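Local structure of putative uncharacterized protein Smu.1393c (Streptococcus mutans, 4L9A) at residues A56-N61 with L270-T275; S48-F53 with H117-F122; G140-T145 with V237-F242. The protein is an alpha/beta hydrolase that probably acts as a carboxylesterase. All blocks are in the same frame, centred on the assembly; numbering follows the deposited sequence.

Contact 1. Residues A56-N61 with L270-T275; sequences ADNFAN and LHWSET
N58 receives two ring N-H groups on one amide oxygen. W272 NE1 donates to N58 OD1 at 2.9 Å, arriving nearly end-on to the carbonyl, while H271 NE2 donates to N58 OD1 at 2.8 Å from well above the carbonyl plane. The amide plane is nearly perpendicular to both rings; the oxygen lies in the plane of H271 and somewhat out of that of W272. With CG anti to the backbone N (chi1 -169°), the N58 amide reaches across the gap, and its ND2 is bonded to S48 OG. Nearby, N61 ND2 donates to W272 O at 2.9 Å, in the carbonyl plane and on a lone pair; it also bonds H185 O. A water gives its hydrogens to N58 O and H271 O and accepts from N61 N, joining the two backbones.

Apolar packing completes the contact. F59 CE1 lies 3.7 Å from H271 CB, the rings oblique to each other, and N61 CB meets T275 CG2 at 3.6 Å; T275 OG1 turns to K65. An asparagine suits this place because its carbonyl and NH2 serve opposite needs: the bonds settle which end of the amide is which, and they imply that H271 carries a proton on NE2.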
# COMPACT_ATOMS: atom_id res chain seq x y z
N ALA A 56 8.84 3.58 1.63
CA ALA A 56 9.17 4.36 2.82
C ALA A 56 8.93 5.86 2.59
O ALA A 56 8.44 6.56 3.48
CB ALA A 56 10.62 4.10 3.25
N ASP A 57 9.29 6.35 1.40
CA ASP A 57 9.07 7.75 1.03
C ASP A 57 7.56 8.02 0.97
O ASP A 57 7.05 9.03 1.47
CB ASP A 57 9.64 8.03 -0.36
CG ASP A 57 11.16 7.91 -0.42
OD1 ASP A 57 11.81 8.10 0.63
OD2 ASP A 57 11.71 7.65 -1.52
N ASN A 58 6.86 7.09 0.31
CA ASN A 58 5.42 7.18 0.10
C ASN A 58 4.68 7.34 1.43
O ASN A 58 3.76 8.15 1.54
CB ASN A 58 4.96 5.91 -0.65
CG ASN A 58 3.52 6.00 -1.17
OD1 ASN A 58 2.96 7.08 -1.32
ND2 ASN A 58 2.93 4.84 -1.47
N PHE A 59 5.12 6.61 2.45
CA PHE A 59 4.45 6.56 3.74
C PHE A 59 5.16 7.37 4.83
O PHE A 59 4.91 7.17 6.02
CB PHE A 59 4.29 5.11 4.19
CG PHE A 59 3.19 4.37 3.48
CD1 PHE A 59 1.87 4.49 3.92
CD2 PHE A 59 3.46 3.56 2.39
CE1 PHE A 59 0.83 3.81 3.26
CE2 PHE A 59 2.43 2.87 1.72
CZ PHE A 59 1.12 3.01 2.16
N ALA A 60 6.02 8.30 4.43
CA ALA A 60 6.84 9.04 5.38
C ALA A 60 6.05 9.72 6.50
O ALA A 60 6.45 9.70 7.67
CB ALA A 60 7.72 10.07 4.65
N ASN A 61 4.92 10.32 6.13
CA ASN A 61 4.07 11.02 7.09
C ASN A 61 3.42 10.11 8.14
O ASN A 61 2.99 10.58 9.20
CB ASN A 61 3.00 11.84 6.37
CG ASN A 61 3.57 13.05 5.65
OD1 ASN A 61 4.70 13.48 5.92
ND2 ASN A 61 2.79 13.62 4.72
N LEU A 270 -4.68 9.36 0.93
CA LEU A 270 -4.99 9.70 2.31
C LEU A 270 -3.79 9.48 3.22
O LEU A 270 -3.64 10.14 4.24
CB LEU A 270 -6.21 8.90 2.80
CG LEU A 270 -7.45 9.12 1.92
CD1 LEU A 270 -8.67 8.35 2.48
CD2 LEU A 270 -7.76 10.61 1.78
N HIS A 271 -2.92 8.55 2.83
CA HIS A 271 -1.69 8.31 3.59
C HIS A 271 -0.71 9.48 3.51
O HIS A 271 0.22 9.55 4.31
CB HIS A 271 -0.99 7.03 3.14
CG HIS A 271 -0.61 7.03 1.70
ND1 HIS A 271 -1.53 7.15 0.69
CD2 HIS A 271 0.61 6.93 1.10
CE1 HIS A 271 -0.91 7.11 -0.48
NE2 HIS A 271 0.39 6.98 -0.26
N TRP A 272 -0.93 10.38 2.57
CA TRP A 272 -0.17 11.63 2.53
C TRP A 272 -0.78 12.73 3.38
O TRP A 272 -0.05 13.47 4.06
CB TRP A 272 -0.09 12.15 1.10
CG TRP A 272 0.74 11.32 0.18
CD1 TRP A 272 1.46 10.20 0.49
CD2 TRP A 272 0.93 11.55 -1.22
NE1 TRP A 272 2.08 9.71 -0.63
CE2 TRP A 272 1.78 10.52 -1.70
CE3 TRP A 272 0.47 12.52 -2.13
CZ2 TRP A 272 2.19 10.45 -3.03
CZ3 TRP A 272 0.88 12.45 -3.45
CH2 TRP A 272 1.73 11.41 -3.89
N SER A 273 -2.10 12.87 3.33
CA SER A 273 -2.78 14.07 3.82
C SER A 273 -3.56 13.90 5.14
O SER A 273 -3.91 14.89 5.79
CB SER A 273 -3.75 14.58 2.75
OG SER A 273 -4.71 13.59 2.43
N GLU A 274 -3.86 12.66 5.53
CA GLU A 274 -4.74 12.47 6.68
C GLU A 274 -4.07 11.74 7.84
O GLU A 274 -4.73 11.00 8.57
CB GLU A 274 -6.03 11.75 6.24
CG GLU A 274 -6.82 12.49 5.16
CD GLU A 274 -7.26 13.88 5.59
OE1 GLU A 274 -7.56 14.07 6.78
OE2 GLU A 274 -7.31 14.78 4.73
N THR A 275 -2.77 11.96 8.02
CA THR A 275 -1.98 11.13 8.94
C THR A 275 -2.22 11.44 10.42
O THR A 275 -2.00 10.58 11.27
CB THR A 275 -0.46 11.14 8.59
OG1 THR A 275 0.06 12.47 8.72
CG2 THR A 275 -0.26 10.67 7.18
O HOH W 1 3.03 9.64 3.98

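Contact 2. Residues S48-F53 with H117-F122; sequences SGAGFF and HSIGGF
G49 and S118 bring their backbones to a CA-CA distance of 4.6 Å, where the loop following strand 43-47 passes a type II' turn running from H117 to G120. S118 occupies the second position of that turn with phi/psi of 55/-124°, a strained pair for a residue with a side chain. The turn is closed by G120 N donating to H117 O at 3.1 Å.

No clear direct hydrogen bond joins the two segments; close fit and one water do the work. Lacking a side chain, G49 lets its CA settle 3.7 Å from S118 CB, and G120 likewise can bring its backbone against S48 O. I119 uses its CG2 branch, lodged between the backbone N and the carbonyl carbon, to press on the peptide between G49 and A50, 3.5 Å from A50 N and 4.3 Å from A50 CB. H117 turns its ring edge to G49 N, and a water spans the two, lying 2.8 Å from both G49 N and H117 ND1; on the far side H117 NE2 is bonded to H268 O. S48 points the other way, its OG held by T55.

The sharp turn between strand 111-117 and helix 120-130, with glycines behind its apex, has the form of the nucleophile elbow of the alpha/beta hydrolase fold, with S118 probably the nucleophile. S118 OG makes weak bonds to H268 NE2 and T144 OG1. As in relatives, A50 N and I119 N, 4.7 Å apart, probably form the oxyanion hole.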
# COMPACT_ATOMS: atom_id res chain seq x y z
N SER A 48 2.56 -0.18 -0.91
CA SER A 48 2.08 0.94 -1.68
C SER A 48 1.02 0.51 -2.68
O SER A 48 0.75 -0.69 -2.85
CB SER A 48 3.26 1.59 -2.41
OG SER A 48 4.15 2.14 -1.46
N GLY A 49 0.41 1.49 -3.32
CA GLY A 49 -0.49 1.22 -4.42
C GLY A 49 0.35 1.10 -5.68
O GLY A 49 1.54 0.82 -5.62
N ALA A 50 -0.30 1.30 -6.81
CA ALA A 50 0.37 1.22 -8.10
C ALA A 50 0.99 2.58 -8.28
O ALA A 50 0.37 3.61 -8.01
CB ALA A 50 -0.64 0.92 -9.22
N GLY A 51 2.24 2.60 -8.71
CA GLY A 51 2.95 3.86 -8.78
C GLY A 51 4.43 3.57 -8.73
O GLY A 51 4.82 2.42 -8.58
N PHE A 52 5.24 4.62 -8.84
CA PHE A 52 6.68 4.47 -8.93
C PHE A 52 7.37 4.93 -7.65
O PHE A 52 8.58 4.79 -7.53
CB PHE A 52 7.25 5.30 -10.09
CG PHE A 52 6.80 4.84 -11.45
CD1 PHE A 52 6.22 3.60 -11.62
CD2 PHE A 52 6.98 5.67 -12.56
CE1 PHE A 52 5.80 3.18 -12.87
CE2 PHE A 52 6.57 5.26 -13.81
CZ PHE A 52 5.98 4.02 -13.97
N PHE A 53 6.62 5.50 -6.72
CA PHE A 53 7.24 5.96 -5.48
C PHE A 53 7.80 4.79 -4.65
O PHE A 53 7.21 3.72 -4.60
CB PHE A 53 6.24 6.72 -4.62
CG PHE A 53 5.54 7.85 -5.33
CD1 PHE A 53 6.26 8.91 -5.84
CD2 PHE A 53 4.16 7.84 -5.47
CE1 PHE A 53 5.61 9.95 -6.49
CE2 PHE A 53 3.50 8.88 -6.12
CZ PHE A 53 4.22 9.93 -6.63
N HIS A 117 -1.88 1.15 0.83
CA HIS A 117 -2.64 2.05 -0.01
C HIS A 117 -3.10 1.30 -1.25
O HIS A 117 -2.34 0.52 -1.82
CB HIS A 117 -1.79 3.26 -0.42
CG HIS A 117 -2.50 4.24 -1.29
ND1 HIS A 117 -2.04 4.60 -2.54
CD2 HIS A 117 -3.65 4.93 -1.10
CE1 HIS A 117 -2.87 5.48 -3.08
NE2 HIS A 117 -3.86 5.69 -2.22
N SER A 118 -4.36 1.49 -1.64
CA SER A 118 -4.80 1.10 -2.96
C SER A 118 -4.53 -0.39 -3.26
O SER A 118 -4.96 -1.27 -2.52
CB SER A 118 -4.11 2.00 -3.99
OG SER A 118 -4.75 1.96 -5.24
N ILE A 119 -3.80 -0.66 -4.34
CA ILE A 119 -3.66 -2.03 -4.84
C ILE A 119 -2.95 -2.96 -3.85
O ILE A 119 -3.08 -4.19 -3.92
CB ILE A 119 -2.96 -2.07 -6.23
CG1 ILE A 119 -3.40 -3.29 -7.03
CG2 ILE A 119 -1.45 -1.98 -6.11
CD1 ILE A 119 -4.80 -3.16 -7.59
N GLY A 120 -2.21 -2.36 -2.91
CA GLY A 120 -1.58 -3.13 -1.85
C GLY A 120 -2.57 -3.95 -1.04
O GLY A 120 -2.19 -4.88 -0.32
N GLY A 121 -3.86 -3.61 -1.14
CA GLY A 121 -4.89 -4.36 -0.44
C GLY A 121 -4.97 -5.83 -0.84
O GLY A 121 -5.21 -6.70 0.01
N PHE A 122 -4.75 -6.13 -2.12
CA PHE A 122 -4.89 -7.51 -2.59
C PHE A 122 -3.85 -8.44 -1.95
O PHE A 122 -4.19 -9.51 -1.43
CB PHE A 122 -4.86 -7.58 -4.12
CG PHE A 122 -6.12 -7.04 -4.77
CD1 PHE A 122 -7.34 -7.65 -4.56
CD2 PHE A 122 -6.09 -5.91 -5.58
CE1 PHE A 122 -8.50 -7.17 -5.14
CE2 PHE A 122 -7.26 -5.41 -6.17
CZ PHE A 122 -8.45 -6.04 -5.94
O HOH W 2 0.73 4.28 -3.05

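Contact 3. Residues G140-T145 with V237-F242; sequences GLEPTT and VFSESF
L141 and F238 lie side by side and point the same way from neighbouring parallel strands, with L141 CD1 placed 3.7 Å from F238 CD1 and oblique to the ring. Both are apolar, as suits a sheet face covered by I278 of helix 275-287. Beneath them the strands are joined by nearly straight backbone bonds, F238 N to G140 O (2.8 Å) and E142 N to F238 O (2.9 Å). On the opposite face a side chain at G140 would run into P143 CG; with glycine there, V237 CG1 meets P143 CD at 4.1 Å.

Past the end of its strand, E142 turns in left-handed backbone angles and stretches its chain, extended beyond CG, along the other segment. E142 CG rests against S239 CA, and E142 OE2 takes E240 N at 2.9 Å through its anti lone pair, in a bond close to straight (172°). The E240 carboxylate comes in nearly coplanar with that of E142, E240 OE2 lying 2.9 Å from E142 OE2. Salt bridges tie R243 to E142 OE1 and R164 to E240 OE1. E142 OE1 also accepts from H268 ND1, consistent with E142 being the acid of the catalytic triad.

Toward one side of the sheet, strands 134-141 and 235-239 lie between strands 111-117 and 260-263, while Y247 of helix 244-248 packs on V237 and E142.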
# COMPACT_ATOMS: atom_id res chain seq x y z
N GLY A 140 -6.11 0.41 6.14
CA GLY A 140 -6.19 0.56 4.70
C GLY A 140 -6.53 1.97 4.29
O GLY A 140 -7.52 2.54 4.75
N LEU A 141 -5.71 2.54 3.42
CA LEU A 141 -6.00 3.83 2.83
C LEU A 141 -6.55 3.58 1.43
O LEU A 141 -5.80 3.24 0.51
CB LEU A 141 -4.74 4.70 2.77
CG LEU A 141 -4.05 5.02 4.11
CD1 LEU A 141 -5.05 5.30 5.24
CD2 LEU A 141 -3.08 3.91 4.52
N GLU A 142 -7.87 3.73 1.27
CA GLU A 142 -8.56 3.37 0.02
C GLU A 142 -8.01 2.11 -0.66
O GLU A 142 -7.62 2.12 -1.83
CB GLU A 142 -8.60 4.58 -0.94
CG GLU A 142 -9.60 5.64 -0.43
CD GLU A 142 -10.00 6.68 -1.46
OE1 GLU A 142 -9.48 6.65 -2.61
OE2 GLU A 142 -10.83 7.54 -1.11
N PRO A 143 -7.97 1.01 0.10
CA PRO A 143 -7.52 -0.25 -0.49
C PRO A 143 -8.43 -0.65 -1.64
O PRO A 143 -9.65 -0.45 -1.56
CB PRO A 143 -7.63 -1.25 0.67
CG PRO A 143 -8.69 -0.66 1.57
CD PRO A 143 -8.50 0.84 1.47
N THR A 144 -7.85 -1.20 -2.70
CA THR A 144 -8.60 -1.52 -3.91
C THR A 144 -9.57 -2.67 -3.66
O THR A 144 -9.15 -3.76 -3.25
CB THR A 144 -7.64 -1.85 -5.08
OG1 THR A 144 -6.63 -0.84 -5.17
CG2 THR A 144 -8.41 -1.91 -6.39
N THR A 145 -10.87 -2.43 -3.87
CA THR A 145 -11.88 -3.49 -3.71
C THR A 145 -12.07 -4.29 -5.00
O THR A 145 -11.82 -3.79 -6.11
CB THR A 145 -13.26 -2.94 -3.33
OG1 THR A 145 -13.71 -2.01 -4.33
CG2 THR A 145 -13.23 -2.27 -1.96
N VAL A 237 -10.31 1.25 8.04
CA VAL A 237 -10.28 1.68 6.65
C VAL A 237 -10.61 3.17 6.55
O VAL A 237 -11.55 3.65 7.19
CB VAL A 237 -11.24 0.84 5.78
CG1 VAL A 237 -11.40 1.41 4.37
CG2 VAL A 237 -10.76 -0.60 5.72
N PHE A 238 -9.80 3.90 5.78
CA PHE A 238 -10.02 5.32 5.52
C PHE A 238 -10.34 5.49 4.05
O PHE A 238 -9.66 4.93 3.18
CB PHE A 238 -8.76 6.15 5.83
CG PHE A 238 -8.38 6.16 7.28
CD1 PHE A 238 -7.71 5.07 7.84
CD2 PHE A 238 -8.66 7.25 8.07
CE1 PHE A 238 -7.35 5.07 9.18
CE2 PHE A 238 -8.30 7.26 9.42
CZ PHE A 238 -7.66 6.17 9.97
N SER A 239 -11.36 6.29 3.76
CA SER A 239 -11.78 6.51 2.40
C SER A 239 -12.50 7.85 2.27
O SER A 239 -13.09 8.34 3.24
CB SER A 239 -12.74 5.39 1.98
OG SER A 239 -13.56 5.80 0.90
N GLU A 240 -12.46 8.42 1.08
CA GLU A 240 -13.30 9.57 0.77
C GLU A 240 -14.77 9.19 0.99
O GLU A 240 -15.15 8.04 0.76
CB GLU A 240 -13.05 10.04 -0.67
CG GLU A 240 -11.60 10.52 -0.90
CD GLU A 240 -11.28 10.71 -2.38
OE1 GLU A 240 -11.53 11.81 -2.91
OE2 GLU A 240 -10.80 9.76 -3.01
N SER A 241 -15.59 10.15 1.42
CA SER A 241 -16.98 9.86 1.79
C SER A 241 -17.81 9.18 0.70
O SER A 241 -18.66 8.34 1.00
CB SER A 241 -17.71 11.13 2.26
OG SER A 241 -17.73 12.11 1.25
N PHE A 242 -17.58 9.52 -0.57
CA PHE A 242 -18.44 8.98 -1.62
C PHE A 242 -18.28 7.46 -1.85
O PHE A 242 -19.09 6.85 -2.54
CB PHE A 242 -18.30 9.77 -2.93
CG PHE A 242 -16.94 9.66 -3.57
CD1 PHE A 242 -16.63 8.60 -4.40
CD2 PHE A 242 -15.98 10.64 -3.36
CE1 PHE A 242 -15.38 8.50 -4.99
CE2 PHE A 242 -14.73 10.55 -3.95
CZ PHE A 242 -14.43 9.48 -4.77

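In the fold
The three contacts surround one probable active site at the C-terminal ends of the parallel strands. Contact 2 supplies the elbow with S118, probably the nucleophile, and contact 3 supplies E142, whose bond to H268, itself weakly bonded to S118 OG, is consistent with a Ser-His-Glu triad. Their centres are about 12 Å apart and their backbones interlock: S118 N lies 3.1 Å from L141 O and S118 O 2.9 Å from T144 N, both probable hydrogen bonds. Contact 1 lies behind the site, probably as second shell, also with its centre about 12 Å from that of contact 2. H271 CE1 packs on H117 CG at 3.4 Å, and L270 CD1 touches S239 of contact 3.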